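Local coordinates for beta-L-arabinobiosidase (Bacteroides thetaiotaomicron, PDB 5MQR), which is a multidomain glycoside hydrolase of plant pectin breakdown with beta-L-arabinobiosidase activity, and perhaps has exo-alpha-sialidase activity too, at residues W947-A950 with S951-L955; S1019-N1022 with D1023-T1027. One frame throughout, in Å; residues are numbered along the deposited sequence.

Contact 1: W947-A950 with S951-L955; sequences WPFA and SAQTL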
loop_
_atom_site.group_PDB
_atom_site.type_symbol
_atom_site.label_atom_id
_atom_site.label_comp_id
_atom_site.label_asym_id
_atom_site.label_seq_id
_atom_site.Cartn_x
_atom_site.Cartn_y
_atom_site.Cartn_z
ATOM N N TRP A 947 -15.964 -18.829 -30.008
ATOM C CA TRP A 947 -16.836 -17.644 -29.942
ATOM C C TRP A 947 -16.666 -17.017 -28.544
ATOM O O TRP A 947 -16.988 -17.652 -27.537
ATOM C CB TRP A 947 -18.302 -18.038 -30.143
ATOM C CG TRP A 947 -18.689 -18.249 -31.561
ATOM C CD1 TRP A 947 -18.534 -19.403 -32.297
ATOM C CD2 TRP A 947 -19.295 -17.298 -32.433
ATOM N NE1 TRP A 947 -18.986 -19.214 -33.568
ATOM C CE2 TRP A 947 -19.468 -17.933 -33.685
ATOM C CE3 TRP A 947 -19.695 -15.965 -32.288
ATOM C CZ2 TRP A 947 -20.043 -17.276 -34.785
ATOM C CZ3 TRP A 947 -20.265 -15.314 -33.369
ATOM C CH2 TRP A 947 -20.427 -15.966 -34.612
ATOM N N PRO A 948 -16.159 -15.778 -28.466
ATOM C CA PRO A 948 -16.065 -15.155 -27.143
ATOM C C PRO A 948 -17.383 -15.128 -26.358
ATOM O O PRO A 948 -17.351 -15.281 -25.139
ATOM C CB PRO A 948 -15.543 -13.737 -27.453
ATOM C CG PRO A 948 -14.732 -13.920 -28.703
ATOM C CD PRO A 948 -15.394 -15.040 -29.483
ATOM N N PHE A 949 -18.524 -14.961 -27.045
ATOM C CA PHE A 949 -19.854 -15.070 -26.393
ATOM C C PHE A 949 -19.920 -16.319 -25.533
ATOM O O PHE A 949 -20.313 -16.264 -24.361
ATOM C CB PHE A 949 -20.950 -15.136 -27.458
ATOM C CG PHE A 949 -22.355 -15.056 -26.926
ATOM C CD1 PHE A 949 -22.958 -16.164 -26.323
ATOM C CD2 PHE A 949 -23.114 -13.897 -27.115
ATOM C CE1 PHE A 949 -24.279 -16.111 -25.890
ATOM C CE2 PHE A 949 -24.435 -13.836 -26.672
ATOM C CZ PHE A 949 -25.022 -14.946 -26.067
ATOM N N ALA A 950 -19.496 -17.426 -26.133
ATOM C CA ALA A 950 -19.481 -18.739 -25.481
ATOM C C ALA A 950 -18.377 -18.890 -24.447
ATOM O O ALA A 950 -18.624 -19.404 -23.357
ATOM C CB ALA A 950 -19.328 -19.845 -26.529
ATOM N N SER A 951 -17.148 -18.522 -24.817
ATOM C CA SER A 951 -16.037 -18.585 -23.866
ATOM C C SER A 951 -16.407 -17.831 -22.557
ATOM O O SER A 951 -16.163 -18.304 -21.439
ATOM C CB SER A 951 -14.761 -18.002 -24.490
ATOM O OG SER A 951 -14.373 -18.751 -25.611
ATOM N N ALA A 952 -17.049 -16.683 -22.711
ATOM C CA ALA A 952 -17.466 -15.891 -21.562
ATOM C C ALA A 952 -18.512 -16.598 -20.704
ATOM O O ALA A 952 -18.439 -16.558 -19.448
ATOM C CB ALA A 952 -17.975 -14.527 -22.010
ATOM N N GLN A 953 -19.494 -17.207 -21.367
ATOM C CA GLN A 953 -20.457 -18.043 -20.662
ATOM C C GLN A 953 -19.743 -19.184 -19.911
ATOM O O GLN A 953 -19.976 -19.393 -18.706
ATOM C CB GLN A 953 -21.492 -18.630 -21.617
ATOM C CG GLN A 953 -22.480 -17.596 -22.101
ATOM C CD GLN A 953 -23.538 -18.197 -22.998
ATOM O OE1 GLN A 953 -23.224 -18.833 -24.013
ATOM N NE2 GLN A 953 -24.815 -18.012 -22.620
ATOM N N THR A 954 -18.911 -19.928 -20.640
ATOM C CA THR A 954 -18.182 -21.044 -20.064
ATOM C C THR A 954 -17.295 -20.630 -18.859
ATOM O O THR A 954 -17.290 -21.292 -17.818
ATOM C CB THR A 954 -17.319 -21.709 -21.137
ATOM O OG1 THR A 954 -18.149 -22.120 -22.231
ATOM C CG2 THR A 954 -16.543 -22.922 -20.554
ATOM N N LEU A 955 -16.561 -19.537 -19.014
ATOM C CA LEU A 955 -15.674 -19.051 -17.952
ATOM C C LEU A 955 -16.432 -18.536 -16.731
ATOM O O LEU A 955 -15.971 -18.690 -15.611
ATOM C CB LEU A 955 -14.715 -17.997 -18.504
ATOM C CG LEU A 955 -13.615 -18.599 -19.381
ATOM C CD1 LEU A 955 -13.001 -17.557 -20.310
ATOM C CD2 LEU A 955 -12.515 -19.259 -18.562
HETATM O O HOH W 1 -15.822 -20.416 -27.267
#

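Contact 2: S1019-N1022 with D1023-T1027; sequences STFN and DLMIT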
loop_
_atom_site.group_PDB
_atom_site.type_symbol
_atom_site.label_atom_id
_atom_site.label_comp_id
_atom_site.label_asym_id
_atom_site.label_seq_id
_atom_site.Cartn_x
_atom_site.Cartn_y
_atom_site.Cartn_z
ATOM N N SER A 1019 -19.845 -10.315 -25.684
ATOM C CA SER A 1019 -19.133 -11.143 -24.723
ATOM C C SER A 1019 -18.778 -10.295 -23.525
ATOM O O SER A 1019 -18.885 -9.063 -23.553
ATOM C CB SER A 1019 -17.813 -11.687 -25.319
ATOM O OG SER A 1019 -16.905 -10.621 -25.626
ATOM N N THR A 1020 -18.351 -10.970 -22.467
ATOM C CA THR A 1020 -17.714 -10.294 -21.337
ATOM C C THR A 1020 -16.220 -10.618 -21.362
ATOM O O THR A 1020 -15.763 -11.560 -22.032
ATOM C CB THR A 1020 -18.348 -10.680 -19.982
ATOM O OG1 THR A 1020 -18.134 -12.060 -19.694
ATOM C CG2 THR A 1020 -19.857 -10.377 -19.956
ATOM N N PHE A 1021 -15.482 -9.785 -20.645
ATOM C CA PHE A 1021 -14.074 -9.987 -20.360
ATOM C C PHE A 1021 -13.716 -9.448 -18.974
ATOM O O PHE A 1021 -13.196 -10.157 -18.137
ATOM C CB PHE A 1021 -13.145 -9.355 -21.422
ATOM C CG PHE A 1021 -11.714 -9.568 -21.101
ATOM C CD1 PHE A 1021 -11.133 -10.807 -21.310
ATOM C CD2 PHE A 1021 -10.972 -8.578 -20.479
ATOM C CE1 PHE A 1021 -9.815 -11.060 -20.959
ATOM C CE2 PHE A 1021 -9.649 -8.823 -20.123
ATOM C CZ PHE A 1021 -9.079 -10.068 -20.369
ATOM N N ASN A 1022 -13.942 -8.168 -18.768
ATOM C CA ASN A 1022 -13.618 -7.558 -17.523
ATOM C C ASN A 1022 -14.517 -8.008 -16.387
ATOM O O ASN A 1022 -14.103 -7.957 -15.215
ATOM C CB ASN A 1022 -13.593 -6.056 -17.695
ATOM C CG ASN A 1022 -12.333 -5.586 -18.403
ATOM O OD1 ASN A 1022 -11.261 -6.184 -18.249
ATOM N ND2 ASN A 1022 -12.431 -4.479 -19.123
ATOM N N ASP A 1023 -15.716 -8.490 -16.696
ATOM C CA ASP A 1023 -16.518 -9.099 -15.664
ATOM C C ASP A 1023 -15.845 -10.348 -15.149
ATOM O O ASP A 1023 -15.940 -10.667 -13.971
ATOM C CB ASP A 1023 -17.916 -9.440 -16.128
ATOM C CG ASP A 1023 -18.752 -10.013 -15.011
ATOM O OD1 ASP A 1023 -18.870 -9.356 -13.938
ATOM O OD2 ASP A 1023 -19.229 -11.143 -15.172
ATOM N N LEU A 1024 -15.173 -11.051 -16.052
ATOM C CA LEU A 1024 -14.433 -12.280 -15.717
ATOM C C LEU A 1024 -13.181 -11.932 -14.922
ATOM O O LEU A 1024 -12.832 -12.634 -13.974
ATOM C CB LEU A 1024 -14.019 -13.051 -16.974
ATOM C CG LEU A 1024 -15.080 -13.290 -18.051
ATOM C CD1 LEU A 1024 -14.425 -13.928 -19.265
ATOM C CD2 LEU A 1024 -16.221 -14.163 -17.526
HETATM N N MSE A 1025 -12.504 -10.857 -15.319
HETATM C CA MSE A 1025 -11.323 -10.388 -14.604
HETATM C C MSE A 1025 -11.678 -10.055 -13.163
HETATM O O MSE A 1025 -11.015 -10.500 -12.245
HETATM C CB MSE A 1025 -10.704 -9.174 -15.290
HETATM C CG MSE A 1025 -10.163 -9.434 -16.695
HETATM SE SE MSE A 1025 -8.465 -10.416 -16.575
HETATM C CE MSE A 1025 -7.427 -8.824 -16.034
ATOM N N ILE A 1026 -12.764 -9.313 -12.977
ATOM C CA ILE A 1026 -13.176 -8.815 -11.681
ATOM C C ILE A 1026 -13.776 -9.901 -10.783
ATOM O O ILE A 1026 -13.449 -9.974 -9.581
ATOM C CB ILE A 1026 -14.159 -7.649 -11.852
ATOM C CG1 ILE A 1026 -13.434 -6.458 -12.484
ATOM C CG2 ILE A 1026 -14.766 -7.226 -10.512
ATOM C CD1 ILE A 1026 -14.355 -5.361 -12.996
ATOM N N THR A 1027 -14.650 -10.736 -11.337
ATOM C CA THR A 1027 -15.375 -11.707 -10.514
ATOM C C THR A 1027 -14.756 -13.094 -10.450
ATOM O O THR A 1027 -15.112 -13.860 -9.555
ATOM C CB THR A 1027 -16.860 -11.878 -10.935
ATOM O OG1 THR A 1027 -16.930 -12.409 -12.260
ATOM C CG2 THR A 1027 -17.589 -10.572 -10.866
HETATM O O HOH W 2 -19.536 -12.736 -17.380
#

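Contact 1: W947-A950 with S951-L955
S951 N donates an almost straight hydrogen bond to W947 O, 2.9 Å long, and so closes the first turn of helix 948-964. The next two bonds continue the i to i+4 pattern, A952 N reaching P948 O and Q953 N reaching F949 O, the latter the longer at 3.2 Å. A950 O takes two donors from one residue: T954 N at 2.8 Å, nearly in line with the carbonyl, and T954 OG1 at 3.0 Å, which comes from above the carbonyl plane. The T954 hydroxyl lies beside its own backbone N (chi1 -57°), and this lets it fold back onto the preceding turn. W947 is the N-cap residue and P948 the first residue of the helix, which belongs to the glycoside hydrolase region of the chain, related to mannosylglycerate hydrolases. At this helix start a water accepts from W947 N and hydrogen-bonds S951 OG at 2.8 Å, linking the backbone N of the cap residue to the S951 hydroxyl. Among the larger side chains, Q953 runs obliquely past F949. Its OE1 meets the ring at the edge, near the ring plane and 3.5 Å from F949 CE1, while the amide plane stands 78° from the ring. The other end of this buried amide, NE2, is hydrogen-bonded to the hydroxyl of Y825.

Contact 2: S1019-N1022 with D1023-T1027
F1021 is the N-cap residue of helix 1022-1029, and its O accepts M1025 N at 3.0 Å in the carbonyl plane, with a weak second bond from L1024 N; one residue on, N1022 O takes I1026 N. The main side-chain contact is Met-aromatic, formed by the selenomethionine at position 1025. With CG of F1021 anti to the backbone N (chi1 180°), the ring lies within reach of the M1025 side chain, while Y982 meets the same ring edge-to-face. The M1025 chain bends at chi2 and chi3, placing CG 3.5 Å from F1021 CE2 and SE 4.6 Å from the ring centroid, in an oblique approach. L1024 crosses T1020 at about a right angle, its CD2 lying 3.6 Å from T1020 OG1. That hydroxyl also hydrogen-bonds a water, which in turn donates to D1023 OD2 at 2.7 Å, so a single water bridges the loop and the first turn. Farther along, D1023 O receives both T1027 N and T1027 OG1, from opposite faces of its plane, the hydroxyl at 2.6 Å. E718 of helix 712-719 accepts hydrogen bonds from the backbone N of F1021, N1022 and D1023, so its carboxylate spans the loop end and the helix start. The other carboxylate oxygen of D1023, OD1, forms a salt bridge with R720 and accepts from W721 NE1; together with the water on OD2, these donors probably offset the negative charge of the buried D1023 carboxylate.

Overall arrangement
Both contacts are buried helix starts, and they touch: their centres lie 11 Å apart, with A952 CB 3.4 Å from T1020 OG1 and P948 packed on S1019. They hold different elements, contact 1 the beginning of helix 948-964 and contact 2 a loop running into helix 1022-1029, yet helix 712-719 and Y982 of helix 972-985 border both. Their chemistry differs accordingly. In 947-955 backbone bonds dominate, with an aromatic-amide approach beside them, whereas 1019-1027 adds a selenium-aromatic contact and a carboxylate paired with arginine. Each has a bridging water and a threonine hydroxyl returning to the carbonyl four residues earlier.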